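Local coordinates for heme peroxidase (Bacteroides thetaiotaomicron, PDB 2GVK), which probably uses hydrogen peroxide to oxidise substrates such as dyes at a heme, as its family of dye-decolorizing peroxidases does, at residues D40-V45 against C67-G72; S50-S55 against A125-E130; K151-F156 against Y259-I264; V198-L203 against K210-H215; T236-D241 against L277-I282. All blocks are in the same frame, centred on the assembly; numbering follows the deposited sequence. Where two conformers were deposited one is given.

Contact 1 of 5, residues D40-V45 against C67-G72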
# COMPACT_ATOMS: atom_id res chain seq x y z
N ASP A 40 -29.39 -24.22 -20.49
CA ASP A 40 -29.90 -23.53 -19.29
C ASP A 40 -28.79 -23.12 -18.33
O ASP A 40 -28.84 -22.05 -17.73
CB ASP A 40 -30.91 -24.40 -18.57
CG ASP A 40 -32.27 -24.43 -19.27
OD1 ASP A 40 -32.49 -23.64 -20.22
OD2 ASP A 40 -33.13 -25.23 -18.86
N LYS A 41 -27.81 -23.99 -18.13
CA LYS A 41 -26.71 -23.68 -17.21
C LYS A 41 -25.84 -22.55 -17.75
O LYS A 41 -25.46 -21.64 -17.01
CB LYS A 41 -25.88 -24.93 -16.90
CG LYS A 41 -26.63 -25.88 -15.98
CD LYS A 41 -25.88 -27.12 -15.68
CE LYS A 41 -26.68 -28.03 -14.77
NZ LYS A 41 -26.12 -29.40 -14.74
N VAL A 42 -25.61 -22.55 -19.05
CA VAL A 42 -24.86 -21.46 -19.66
C VAL A 42 -25.64 -20.14 -19.54
O VAL A 42 -25.07 -19.10 -19.21
CB VAL A 42 -24.52 -21.75 -21.15
CG1 VAL A 42 -23.94 -20.48 -21.86
CG2 VAL A 42 -23.54 -22.92 -21.23
N LYS A 43 -26.95 -20.20 -19.76
CA LYS A 43 -27.79 -19.01 -19.66
C LYS A 43 -27.84 -18.47 -18.22
O LYS A 43 -27.87 -17.25 -18.01
CB LYS A 43 -29.20 -19.29 -20.17
CG LYS A 43 -29.28 -19.43 -21.67
CD LYS A 43 -30.71 -19.54 -22.16
CE LYS A 43 -30.76 -19.58 -23.68
NZ LYS A 43 -32.17 -19.48 -24.22
N ASP A 44 -27.79 -19.37 -17.24
CA ASP A 44 -27.72 -18.97 -15.80
C ASP A 44 -26.49 -18.14 -15.54
O ASP A 44 -26.53 -17.14 -14.86
CB ASP A 44 -27.70 -20.18 -14.86
CG ASP A 44 -27.56 -19.78 -13.36
OD1 ASP A 44 -28.54 -19.20 -12.82
OD2 ASP A 44 -26.49 -20.04 -12.75
N VAL A 45 -25.37 -18.57 -16.10
CA VAL A 45 -24.13 -17.80 -15.95
C VAL A 45 -24.26 -16.44 -16.67
O VAL A 45 -23.91 -15.40 -16.11
CB VAL A 45 -22.89 -18.57 -16.48
CG1 VAL A 45 -21.67 -17.67 -16.49
CG2 VAL A 45 -22.63 -19.78 -15.63
N CYS A 67 -13.57 -10.05 -15.03
CA CYS A 67 -13.77 -11.26 -15.80
C CYS A 67 -14.49 -10.90 -17.08
O CYS A 67 -15.40 -10.07 -17.07
CB CYS A 67 -14.57 -12.31 -15.04
SG CYS A 67 -14.59 -13.94 -15.85
N THR A 68 -14.05 -11.48 -18.18
CA THR A 68 -14.79 -11.40 -19.43
C THR A 68 -15.21 -12.80 -19.86
O THR A 68 -14.54 -13.80 -19.52
CB THR A 68 -13.96 -10.76 -20.54
OG1 THR A 68 -12.86 -11.58 -20.83
CG2 THR A 68 -13.48 -9.43 -20.13
N MSE A 69 -16.34 -12.87 -20.57
CA MSE A 69 -16.94 -14.10 -21.02
C MSE A 69 -17.20 -14.00 -22.51
O MSE A 69 -17.84 -13.05 -22.97
CB MSE A 69 -18.26 -14.31 -20.30
CG MSE A 69 -19.00 -15.58 -20.69
SE MSE A 69 -20.70 -15.72 -19.74
CE MSE A 69 -21.17 -17.52 -20.32
N GLY A 70 -16.72 -14.98 -23.26
CA GLY A 70 -16.89 -15.00 -24.69
C GLY A 70 -17.38 -16.34 -25.20
O GLY A 70 -17.23 -17.37 -24.53
N PHE A 71 -17.92 -16.32 -26.41
CA PHE A 71 -18.51 -17.50 -27.06
C PHE A 71 -17.86 -17.81 -28.39
O PHE A 71 -17.69 -16.92 -29.23
CB PHE A 71 -20.02 -17.28 -27.29
CG PHE A 71 -20.77 -16.91 -26.06
CD1 PHE A 71 -20.79 -15.61 -25.62
CD2 PHE A 71 -21.39 -17.88 -25.30
CE1 PHE A 71 -21.42 -15.27 -24.43
CE2 PHE A 71 -22.06 -17.52 -24.10
CZ PHE A 71 -22.07 -16.24 -23.69
N GLY A 72 -17.60 -19.10 -28.63
CA GLY A 72 -17.10 -19.57 -29.92
C GLY A 72 -18.17 -19.48 -31.00
O GLY A 72 -19.36 -19.36 -30.70

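Contact 2 of 5, residues S50-S55 against A125-E130. With EDO (1,2-ethanediol), chain J.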
# COMPACT_ATOMS: atom_id res chain seq x y z
N SER A 50 -22.81 -10.27 -14.51
CA SER A 50 -22.51 -8.94 -13.99
C SER A 50 -22.73 -8.90 -12.45
O SER A 50 -22.00 -8.22 -11.76
CB SER A 50 -23.35 -7.87 -14.70
OG SER A 50 -24.72 -8.06 -14.46
N ALA A 51 -23.68 -9.69 -11.94
CA ALA A 51 -23.87 -9.82 -10.48
C ALA A 51 -22.64 -10.45 -9.79
O ALA A 51 -22.26 -10.04 -8.69
CB ALA A 51 -25.11 -10.65 -10.18
N MSE A 52 -22.05 -11.46 -10.43
CA MSE A 52 -20.87 -12.10 -9.88
C MSE A 52 -19.70 -11.10 -9.82
O MSE A 52 -18.94 -11.08 -8.85
CB MSE A 52 -20.49 -13.31 -10.70
CG MSE A 52 -21.49 -14.47 -10.61
SE MSE A 52 -21.04 -15.92 -11.83
CE MSE A 52 -19.28 -16.40 -11.05
N ILE A 53 -19.57 -10.28 -10.87
CA ILE A 53 -18.55 -9.24 -10.89
C ILE A 53 -18.85 -8.18 -9.84
O ILE A 53 -17.94 -7.75 -9.11
CB ILE A 53 -18.43 -8.60 -12.30
CG1 ILE A 53 -17.95 -9.66 -13.30
CG2 ILE A 53 -17.50 -7.39 -12.26
CD1 ILE A 53 -18.07 -9.24 -14.75
N ARG A 54 -20.13 -7.78 -9.72
CA ARG A 54 -20.52 -6.80 -8.68
C ARG A 54 -20.13 -7.28 -7.31
O ARG A 54 -19.69 -6.52 -6.48
CB ARG A 54 -22.03 -6.53 -8.72
CG ARG A 54 -22.45 -5.49 -9.70
CD ARG A 54 -23.89 -5.02 -9.41
NE ARG A 54 -24.88 -6.04 -9.76
CZ ARG A 54 -25.29 -6.32 -11.01
NH1 ARG A 54 -24.80 -5.63 -12.03
NH2 ARG A 54 -26.18 -7.27 -11.23
N SER A 55 -20.39 -8.56 -7.04
CA SER A 55 -20.07 -9.15 -5.75
C SER A 55 -18.58 -9.02 -5.44
O SER A 55 -18.18 -8.50 -4.37
CB SER A 55 -20.52 -10.61 -5.72
OG SER A 55 -20.16 -11.23 -4.49
N ALA A 125 -13.79 -18.42 -10.41
CA ALA A 125 -13.72 -19.60 -11.22
C ALA A 125 -14.42 -20.81 -10.57
O ALA A 125 -15.02 -21.61 -11.26
CB ALA A 125 -12.26 -19.93 -11.56
N SER A 126 -14.34 -20.92 -9.25
CA SER A 126 -14.97 -22.02 -8.55
C SER A 126 -16.49 -21.93 -8.65
O SER A 126 -17.18 -22.94 -8.78
CB SER A 126 -14.51 -22.08 -7.07
OG SER A 126 -15.12 -21.06 -6.29
N ILE A 127 -17.02 -20.71 -8.63
CA ILE A 127 -18.45 -20.52 -8.75
C ILE A 127 -18.90 -20.87 -10.18
O ILE A 127 -19.92 -21.52 -10.36
CB ILE A 127 -18.85 -19.11 -8.34
CG1 ILE A 127 -18.60 -18.92 -6.82
CG2 ILE A 127 -20.31 -18.86 -8.66
CD1 ILE A 127 -18.54 -17.50 -6.37
N LEU A 128 -18.08 -20.52 -11.18
CA LEU A 128 -18.36 -20.93 -12.58
C LEU A 128 -18.39 -22.46 -12.70
O LEU A 128 -19.27 -23.02 -13.34
CB LEU A 128 -17.30 -20.36 -13.54
CG LEU A 128 -17.27 -18.86 -13.73
CD1 LEU A 128 -16.06 -18.47 -14.59
CD2 LEU A 128 -18.56 -18.35 -14.35
N ASP A 129 -17.43 -23.12 -12.04
CA ASP A 129 -17.36 -24.59 -12.03
C ASP A 129 -18.67 -25.17 -11.50
O ASP A 129 -19.26 -26.08 -12.11
CB ASP A 129 -16.17 -25.04 -11.17
CG ASP A 129 -16.06 -26.57 -11.05
OD1 ASP A 129 -16.29 -27.30 -12.06
OD2 ASP A 129 -15.67 -27.05 -9.94
N GLU A 130 -19.13 -24.64 -10.38
CA GLU A 130 -20.37 -25.08 -9.75
C GLU A 130 -21.59 -24.84 -10.63
O GLU A 130 -22.43 -25.72 -10.80
CB GLU A 130 -20.56 -24.38 -8.41
CG GLU A 130 -19.56 -24.82 -7.34
CD GLU A 130 -19.47 -23.84 -6.14
OE1 GLU A 130 -20.21 -22.81 -6.13
OE2 GLU A 130 -18.63 -24.09 -5.25
C1 EDO J . -16.19 -30.63 -14.22
O1 EDO J . -15.22 -30.49 -15.27
C2 EDO J . -15.54 -30.27 -12.91
O2 EDO J . -16.51 -29.88 -11.94

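Contact 3 of 5, residues K151-F156 against Y259-I264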
# COMPACT_ATOMS: atom_id res chain seq x y z
N LYS A 151 6.80 -7.30 -18.12
CA LYS A 151 7.57 -8.06 -19.10
C LYS A 151 6.85 -9.29 -19.56
O LYS A 151 6.16 -9.97 -18.79
CB LYS A 151 8.93 -8.48 -18.50
CG LYS A 151 9.83 -7.33 -18.10
CD LYS A 151 11.18 -7.85 -17.64
CE LYS A 151 11.94 -6.83 -16.75
NZ LYS A 151 12.17 -5.53 -17.44
N ALA A 152 7.01 -9.60 -20.84
CA ALA A 152 6.70 -10.90 -21.34
C ALA A 152 7.77 -11.87 -20.82
O ALA A 152 8.82 -11.46 -20.33
CB ALA A 152 6.66 -10.90 -22.86
N ILE A 153 7.50 -13.15 -20.93
CA ILE A 153 8.36 -14.15 -20.32
C ILE A 153 9.75 -14.20 -21.01
O ILE A 153 10.73 -14.69 -20.43
CB ILE A 153 7.65 -15.52 -20.34
CG1 ILE A 153 8.21 -16.45 -19.24
CG2 ILE A 153 7.73 -16.15 -21.71
CD1 ILE A 153 7.33 -17.64 -18.97
N ILE A 154 9.84 -13.63 -22.22
CA ILE A 154 11.12 -13.50 -22.95
C ILE A 154 11.96 -12.28 -22.46
O ILE A 154 13.02 -11.99 -23.01
CB ILE A 154 10.89 -13.37 -24.47
CG1 ILE A 154 9.87 -12.25 -24.74
CG2 ILE A 154 10.43 -14.68 -25.01
CD1 ILE A 154 9.99 -11.65 -26.06
N GLY A 155 11.46 -11.57 -21.45
CA GLY A 155 12.25 -10.55 -20.75
C GLY A 155 12.19 -9.17 -21.32
O GLY A 155 13.01 -8.33 -20.99
N PHE A 156 11.23 -8.95 -22.21
CA PHE A 156 10.99 -7.65 -22.80
C PHE A 156 9.64 -7.18 -22.35
O PHE A 156 8.70 -7.93 -22.31
CB PHE A 156 10.99 -7.75 -24.33
CG PHE A 156 12.34 -7.74 -24.94
CD1 PHE A 156 13.17 -8.86 -24.87
CD2 PHE A 156 12.80 -6.62 -25.61
CE1 PHE A 156 14.42 -8.85 -25.46
CE2 PHE A 156 14.04 -6.62 -26.21
CZ PHE A 156 14.86 -7.72 -26.10
N TYR A 259 8.02 -22.91 -20.76
CA TYR A 259 7.85 -21.46 -20.70
C TYR A 259 6.95 -21.04 -21.83
O TYR A 259 7.19 -21.42 -23.00
CB TYR A 259 9.18 -20.75 -20.85
CG TYR A 259 10.18 -21.06 -19.76
CD1 TYR A 259 10.95 -22.21 -19.81
CD2 TYR A 259 10.38 -20.19 -18.72
CE1 TYR A 259 11.84 -22.51 -18.81
CE2 TYR A 259 11.31 -20.47 -17.73
CZ TYR A 259 12.03 -21.63 -17.78
OH TYR A 259 12.94 -21.92 -16.77
N GLY A 260 5.93 -20.26 -21.52
CA GLY A 260 4.97 -19.85 -22.53
C GLY A 260 4.41 -18.44 -22.39
O GLY A 260 4.61 -17.76 -21.39
N THR A 261 3.75 -18.01 -23.46
CA THR A 261 3.02 -16.76 -23.51
C THR A 261 1.59 -17.08 -23.90
O THR A 261 1.35 -17.79 -24.89
CB THR A 261 3.62 -15.81 -24.57
OG1 THR A 261 4.89 -15.34 -24.13
CG2 THR A 261 2.71 -14.63 -24.80
N TYR A 262 0.64 -16.59 -23.12
CA TYR A 262 -0.75 -16.71 -23.47
C TYR A 262 -1.18 -15.40 -24.11
O TYR A 262 -1.30 -14.38 -23.44
CB TYR A 262 -1.61 -17.04 -22.23
CG TYR A 262 -2.96 -17.68 -22.56
CD1 TYR A 262 -3.99 -16.92 -23.11
CD2 TYR A 262 -3.18 -19.05 -22.35
CE1 TYR A 262 -5.18 -17.49 -23.44
CE2 TYR A 262 -4.40 -19.62 -22.69
CZ TYR A 262 -5.39 -18.83 -23.26
OH TYR A 262 -6.62 -19.37 -23.59
N PHE A 263 -1.30 -15.42 -25.43
CA PHE A 263 -1.75 -14.26 -26.18
C PHE A 263 -3.24 -14.13 -26.09
O PHE A 263 -3.98 -15.11 -26.31
CB PHE A 263 -1.34 -14.38 -27.65
CG PHE A 263 -1.96 -13.33 -28.52
CD1 PHE A 263 -1.42 -12.08 -28.58
CD2 PHE A 263 -3.13 -13.58 -29.20
CE1 PHE A 263 -2.04 -11.05 -29.36
CE2 PHE A 263 -3.74 -12.56 -29.98
CZ PHE A 263 -3.17 -11.32 -30.05
N ILE A 264 -3.71 -12.92 -25.79
CA ILE A 264 -5.11 -12.62 -25.87
C ILE A 264 -5.26 -11.20 -26.43
O ILE A 264 -4.62 -10.26 -25.97
CB ILE A 264 -5.81 -12.78 -24.49
CG1 ILE A 264 -7.29 -12.50 -24.60
CG2 ILE A 264 -5.15 -11.88 -23.43
CD1 ILE A 264 -8.09 -13.04 -23.47
O HOH W 1 4.87 -13.78 -21.87

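Contact 4 of 5, residues V198-L203 against K210-H215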
# COMPACT_ATOMS: atom_id res chain seq x y z
N VAL A 198 15.84 -21.95 -24.38
CA VAL A 198 17.25 -22.22 -24.48
C VAL A 198 17.85 -21.49 -25.69
O VAL A 198 18.83 -20.77 -25.56
CB VAL A 198 17.53 -23.74 -24.55
CG1 VAL A 198 18.97 -23.99 -24.88
CG2 VAL A 198 17.15 -24.40 -23.23
N ALA A 199 17.18 -21.57 -26.83
CA ALA A 199 17.63 -20.88 -28.02
C ALA A 199 17.56 -19.35 -27.83
O ALA A 199 18.45 -18.63 -28.27
CB ALA A 199 16.83 -21.28 -29.18
N TRP A 200 16.48 -18.87 -27.21
CA TRP A 200 16.29 -17.44 -26.97
C TRP A 200 17.39 -16.87 -26.09
O TRP A 200 17.96 -15.83 -26.39
CB TRP A 200 14.94 -17.19 -26.33
CG TRP A 200 14.67 -15.77 -25.99
CD1 TRP A 200 14.58 -15.24 -24.75
CD2 TRP A 200 14.45 -14.69 -26.92
NE1 TRP A 200 14.35 -13.90 -24.83
CE2 TRP A 200 14.23 -13.53 -26.15
CE3 TRP A 200 14.43 -14.59 -28.32
CZ2 TRP A 200 13.96 -12.29 -26.74
CZ3 TRP A 200 14.16 -13.34 -28.90
CH2 TRP A 200 13.96 -12.21 -28.11
N ASN A 201 17.69 -17.58 -25.01
CA ASN A 201 18.66 -17.11 -24.04
C ASN A 201 20.10 -17.16 -24.60
O ASN A 201 20.98 -16.50 -24.10
CB ASN A 201 18.56 -17.93 -22.73
CG ASN A 201 17.33 -17.57 -21.89
OD1 ASN A 201 16.80 -16.46 -21.97
ND2 ASN A 201 16.95 -18.46 -21.00
N ALA A 202 20.29 -17.93 -25.66
CA ALA A 202 21.59 -18.02 -26.30
C ALA A 202 21.88 -16.80 -27.20
O ALA A 202 23.02 -16.59 -27.63
CB ALA A 202 21.70 -19.32 -27.12
N LEU A 203 20.83 -16.03 -27.52
CA LEU A 203 20.97 -14.81 -28.33
C LEU A 203 21.52 -13.67 -27.51
O LEU A 203 21.04 -13.41 -26.41
CB LEU A 203 19.62 -14.37 -28.88
CG LEU A 203 19.04 -15.08 -30.07
CD1 LEU A 203 17.68 -14.45 -30.39
CD2 LEU A 203 19.99 -15.00 -31.28
N LYS A 210 16.63 -6.96 -31.98
CA LYS A 210 16.30 -6.97 -33.41
C LYS A 210 15.13 -7.89 -33.70
O LYS A 210 14.37 -7.66 -34.64
CB LYS A 210 17.50 -7.38 -34.23
CG LYS A 210 18.58 -6.31 -34.22
CD LYS A 210 19.65 -6.55 -35.18
CE LYS A 210 20.67 -5.40 -35.13
NZ LYS A 210 19.96 -4.04 -35.06
N VAL A 211 14.99 -8.95 -32.91
CA VAL A 211 13.83 -9.82 -33.01
C VAL A 211 12.52 -9.12 -32.54
O VAL A 211 11.46 -9.27 -33.13
CB VAL A 211 14.03 -11.14 -32.19
CG1 VAL A 211 12.75 -11.97 -32.18
CG2 VAL A 211 15.20 -11.93 -32.74
N ILE A 212 12.63 -8.31 -31.48
CA ILE A 212 11.47 -7.69 -30.86
C ILE A 212 11.15 -6.33 -31.50
O ILE A 212 10.00 -6.04 -31.81
CB ILE A 212 11.68 -7.51 -29.35
CG1 ILE A 212 11.91 -8.87 -28.67
CG2 ILE A 212 10.51 -6.76 -28.71
CD1 ILE A 212 10.78 -9.85 -28.85
N GLY A 213 12.18 -5.54 -31.74
CA GLY A 213 12.02 -4.19 -32.29
C GLY A 213 12.02 -3.07 -31.24
O GLY A 213 11.70 -1.93 -31.56
N ARG A 214 12.35 -3.42 -29.99
CA ARG A 214 12.47 -2.43 -28.91
C ARG A 214 13.72 -2.75 -28.09
O ARG A 214 14.22 -3.88 -28.12
CB ARG A 214 11.22 -2.45 -27.98
CG ARG A 214 9.88 -2.43 -28.71
CD ARG A 214 8.72 -2.32 -27.76
NE ARG A 214 8.66 -0.99 -27.15
CZ ARG A 214 7.96 0.04 -27.63
NH1 ARG A 214 7.21 -0.11 -28.72
NH2 ARG A 214 8.00 1.21 -27.01
N HIS A 215 14.22 -1.77 -27.35
CA HIS A 215 15.36 -1.98 -26.47
C HIS A 215 14.95 -2.74 -25.22
O HIS A 215 13.84 -2.54 -24.69
CB HIS A 215 16.01 -0.65 -26.12
CG HIS A 215 16.70 -0.01 -27.28
ND1 HIS A 215 17.96 -0.38 -27.69
CD2 HIS A 215 16.29 0.97 -28.13
CE1 HIS A 215 18.31 0.36 -28.73
NE2 HIS A 215 17.32 1.18 -29.02

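Contact 5 of 5, residues T236-D241 against L277-I282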
# COMPACT_ATOMS: atom_id res chain seq x y z
N THR A 236 3.63 -6.82 -36.51
CA THR A 236 2.30 -6.91 -35.79
C THR A 236 1.57 -5.56 -35.70
O THR A 236 0.40 -5.52 -35.32
CB THR A 236 2.42 -7.47 -34.38
OG1 THR A 236 3.30 -6.64 -33.58
CG2 THR A 236 2.93 -8.90 -34.40
N ASN A 237 2.28 -4.49 -35.96
CA ASN A 237 1.67 -3.17 -36.05
C ASN A 237 1.36 -2.96 -37.49
O ASN A 237 2.22 -2.61 -38.26
N ILE A 238 0.11 -3.24 -37.88
CA ILE A 238 -0.22 -3.37 -39.30
C ILE A 238 -0.39 -2.06 -39.98
O ILE A 238 -0.34 -1.99 -41.18
CB ILE A 238 -1.48 -4.24 -39.54
CG1 ILE A 238 -2.72 -3.58 -38.96
CG2 ILE A 238 -1.27 -5.62 -38.93
CD1 ILE A 238 -4.00 -4.32 -39.32
N GLY A 239 -0.56 -0.99 -39.20
CA GLY A 239 -0.60 0.35 -39.75
C GLY A 239 -2.00 0.87 -39.97
O GLY A 239 -2.97 0.20 -39.64
N ASP A 240 -2.08 2.09 -40.54
CA ASP A 240 -3.39 2.77 -40.84
C ASP A 240 -4.26 2.94 -39.58
O ASP A 240 -5.49 3.02 -39.68
CB ASP A 240 -4.17 2.00 -41.93
CG ASP A 240 -3.53 2.13 -43.32
OD1 ASP A 240 -2.41 2.73 -43.43
OD2 ASP A 240 -4.15 1.64 -44.32
N ASP A 241 -3.61 3.08 -38.42
CA ASP A 241 -4.30 3.20 -37.16
C ASP A 241 -5.33 2.05 -36.95
O ASP A 241 -6.46 2.28 -36.51
CB ASP A 241 -4.98 4.55 -37.05
CG ASP A 241 -5.20 4.98 -35.60
OD1 ASP A 241 -4.39 4.57 -34.72
OD2 ASP A 241 -6.19 5.73 -35.33
N LEU A 277 -2.03 -11.59 -37.86
CA LEU A 277 -1.63 -12.98 -37.95
C LEU A 277 -1.08 -13.33 -39.33
O LEU A 277 -0.12 -14.10 -39.43
CB LEU A 277 -2.81 -13.89 -37.61
CG LEU A 277 -3.28 -13.86 -36.16
CD1 LEU A 277 -4.63 -14.54 -36.04
CD2 LEU A 277 -2.28 -14.51 -35.24
N GLU A 278 -1.70 -12.82 -40.38
CA GLU A 278 -1.16 -13.02 -41.75
C GLU A 278 0.27 -12.47 -41.84
O GLU A 278 1.19 -13.14 -42.34
CB GLU A 278 -2.03 -12.36 -42.79
CG GLU A 278 -3.37 -13.06 -43.02
CD GLU A 278 -4.28 -12.26 -43.98
OE1 GLU A 278 -3.86 -11.18 -44.46
OE2 GLU A 278 -5.43 -12.71 -44.23
N ASN A 279 0.47 -11.24 -41.35
CA ASN A 279 1.79 -10.62 -41.36
C ASN A 279 2.82 -11.48 -40.62
O ASN A 279 3.99 -11.53 -41.00
CB ASN A 279 1.75 -9.23 -40.73
CG ASN A 279 1.18 -8.17 -41.66
OD1 ASN A 279 0.66 -8.47 -42.73
ND2 ASN A 279 1.26 -6.92 -41.24
N MSE A 280 2.40 -12.10 -39.52
CA MSE A 280 3.31 -12.90 -38.70
C MSE A 280 3.65 -14.22 -39.33
O MSE A 280 4.84 -14.60 -39.44
CB MSE A 280 2.69 -13.16 -37.33
CG MSE A 280 2.58 -11.94 -36.46
SE MSE A 280 1.53 -12.34 -34.88
CE MSE A 280 2.78 -13.71 -34.04
N PHE A 281 2.62 -14.95 -39.76
CA PHE A 281 2.79 -16.36 -40.16
C PHE A 281 3.07 -16.55 -41.64
O PHE A 281 3.76 -17.49 -42.02
CB PHE A 281 1.58 -17.19 -39.72
CG PHE A 281 1.53 -17.42 -38.22
CD1 PHE A 281 1.00 -16.45 -37.37
CD2 PHE A 281 2.06 -18.57 -37.67
CE1 PHE A 281 0.98 -16.64 -36.01
CE2 PHE A 281 2.04 -18.78 -36.33
CZ PHE A 281 1.52 -17.81 -35.48
N ILE A 282 2.48 -15.70 -42.47
CA ILE A 282 2.74 -15.76 -43.92
C ILE A 282 3.84 -14.77 -44.29
O ILE A 282 4.77 -15.11 -45.06
CB ILE A 282 1.48 -15.43 -44.73
CG1 ILE A 282 0.32 -16.33 -44.30
CG2 ILE A 282 1.75 -15.58 -46.23
CD1 ILE A 282 0.60 -17.82 -44.43
O HOH W 2 0.43 -4.45 -42.70

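Contact 1 of 5, residues D40-V45 against C67-G72
The shorter of the backbone bonds within the segments, D44 N to D40 O at 2.9 Å, is helical and lies within 40-45; no hydrogen bond crosses from V42 and V45 of this helix to M69 and F71 of strand 67-72. The two segments run roughly antiparallel (146°), with axes 11.7 Å apart, so side chains must bridge the gap. M69, a selenomethionine, does most of this. Its chain is fully extended, starting with CG anti to the backbone N (chi1 180°), and it lays its last two atoms against one methyl: V45 CG1 is 3.9 Å from M69 SE and equally 3.9 Å from M69 CE. One turn earlier, V42 CG1 touches two partners, 4.3 Å from M69 CE and 4.2 Å from F71 CE2. It meets the phenyl ring at its edge, near the ring plane, and not over a face; that ring also makes an edge-to-face pair with F80. Within the ferredoxin-like N-terminal half, this joins helix 38-59 to the strand that follows it, 66-72. On the strand, M69 N bonds to Q15 OE1, so this amide is satisfied away from the interface. All three residue pairs are apolar and at van der Waals distance, so between these two segments the attachment probably rests on apolar fit, with no hydrogen bond across.

Contact 2 of 5, residues S50-S55 against A125-E130
M52 turns CG beside the backbone N (chi1 -68°), runs straight through chi2, then folds back at chi3 (63°), and this last bend delivers CE to I127 and L128 on the neighbouring helix. I127 answers with CG2, which is anti to its own backbone N. M52 CE lies 3.6 Å from I127 CG2, a contact made by one of two modelled conformers of I127 and for that reason less certain than the 3.9 Å from M52 CE to L128 CD2. The selenomethionine methyl thus meets two branched side chains of successive residues. Beyond the interface, D129 OD1 accepts a bond of 2.6 Å from O2 of an ethanediol, and its OD2 is bonded to Y259 OH of the third subunit. R54 forms a salt bridge with D166 of the second subunit. Helices 38-59 and 118-131, which meet here, pack on one face of a sheet with strand order 4-1-3-2, the ferredoxin-like arrangement of the dimeric alpha+beta barrel superfamily.

Contact 3 of 5, residues K151-F156 against Y259-I264
A type I turn from A152 to G155 brings I153 up to strand 259-264, its CA 6.7 Å from T261 CA; the turn is closed by G155 N to A152 O at 2.9 Å. I153 points at the strand and spreads both branches over it. With CG1 anti to the backbone N (chi1 -157°), CG2 falls in the crowded position between backbone N and carbonyl carbon; it lies 3.5 Å from G260 O and 3.8 Å from T261 OG1. CD1 reaches on to the rim of the Y259 ring, near its plane, 4.0 Å from CD2. A water also links the segments, accepting from I153 N at 2.9 Å and bonding T261 OG1 at 2.7 Å; the same hydroxyl is bonded to H195 NE2. With an alanine at I153, both branches would go, which would probably open a gap over G260 and leave the Y259 ring edge without this neighbour. G155 begins the run that reads as the GXXDG signature of dye-decolorizing peroxidases, consistent with a signature loop set against the C-terminal barrel half, near the expected heme pocket.

Contact 4 of 5, residues V198-L203 against K210-H215
V211 points at W200 and L203 and divides its branches between them. Its CG1, anti to the backbone N (chi1 173°), comes 3.8 Å from W200 CZ3, and its CB lies in the plane of the indole at that edge. CG2 faces L203 CD1 at 4.2 Å, a looser approach to a leucine modelled in two conformers. Next in sequence, I212 takes the neighbouring corner of the indole: both CG1 and CD1 are 4.0 Å from W200 CH2, and the two side chains cross at nearly a right angle. The indole thus reaches edge-on from helix 197-201 to helix 205-212, two short consecutive helices in the connection between strands 186-195 and 245-253 of the C-terminal ferredoxin-like half. Its NE1 is bonded to I154 O, and F295 packs against it edge-to-face. An alanine at W200 would lose the ring and is likely to leave a gap beside V211 and I212, with I154 O missing its donor. G213 then ends the helix with phi 97°, where a CB would collide with the carbonyl O of I212. R214 NE forms a salt bridge with D219 OD1.

Contact 5 of 5, residues T236-D241 against L277-I282
M280, a selenomethionine on helix 277-281, leans against T236 through the middle of its chain. From CB, whose CG stands beside the backbone N (chi1 -69°), the first atom to meet the loop is CG, 3.7 Å from T236 CG2. SE follows at the same 3.7 Å from T236 CG2, so one methyl rests against two successive atoms; at chi3 (64°) the chain then bends and carries CE onward. The side chain as a whole also touches Y193 and D290, and it passes about 4 Å from a bound acetic acid and a bound ethanediol. On T236, OG1 is bonded to H232 O, which is consistent with holding the rotation (chi1 60°) that offers CG2 to the helix. Helix 270-281 joins strands 258-267 and 296-306 in the C-terminal ferredoxin-like half, and the loop pressed on it leads from helix 232-235 into strand 245-253. One residue before M280, N279 adds a partly polar link. Its ND2 lies 3.7 Å from I238 CG2, the two side chains meeting at about a right angle. The same nitrogen is bonded to V235 O and donates to a water at 3.0 Å, which in turn donates to I238 O, also at 3.0 Å.

How the contacts relate
Contacts 1 and 2 share helix 38-59 and touch in the N-terminal half: their centres are 11 Å apart, and V45 CG1 packs 3.8 Å from L128 CD2. Contacts 3, 4 and 5 belong to the C-terminal half. Contact 4 touches contact 3, centres 12 Å apart, where I154 CD1 meets I212 CD1 at 3.4 Å. Contact 5 lies about 19 Å from contact 3 between centres, with nearest atoms about 6 Å apart; T261 and M280 each come within about 4 Å of a bound acetic acid, consistent with a pocket nearby. Contacts 2 and 3, about 28 Å apart between centres, both touch the third subunit. The sodium ion lies about 12 Å from the V42 side chain.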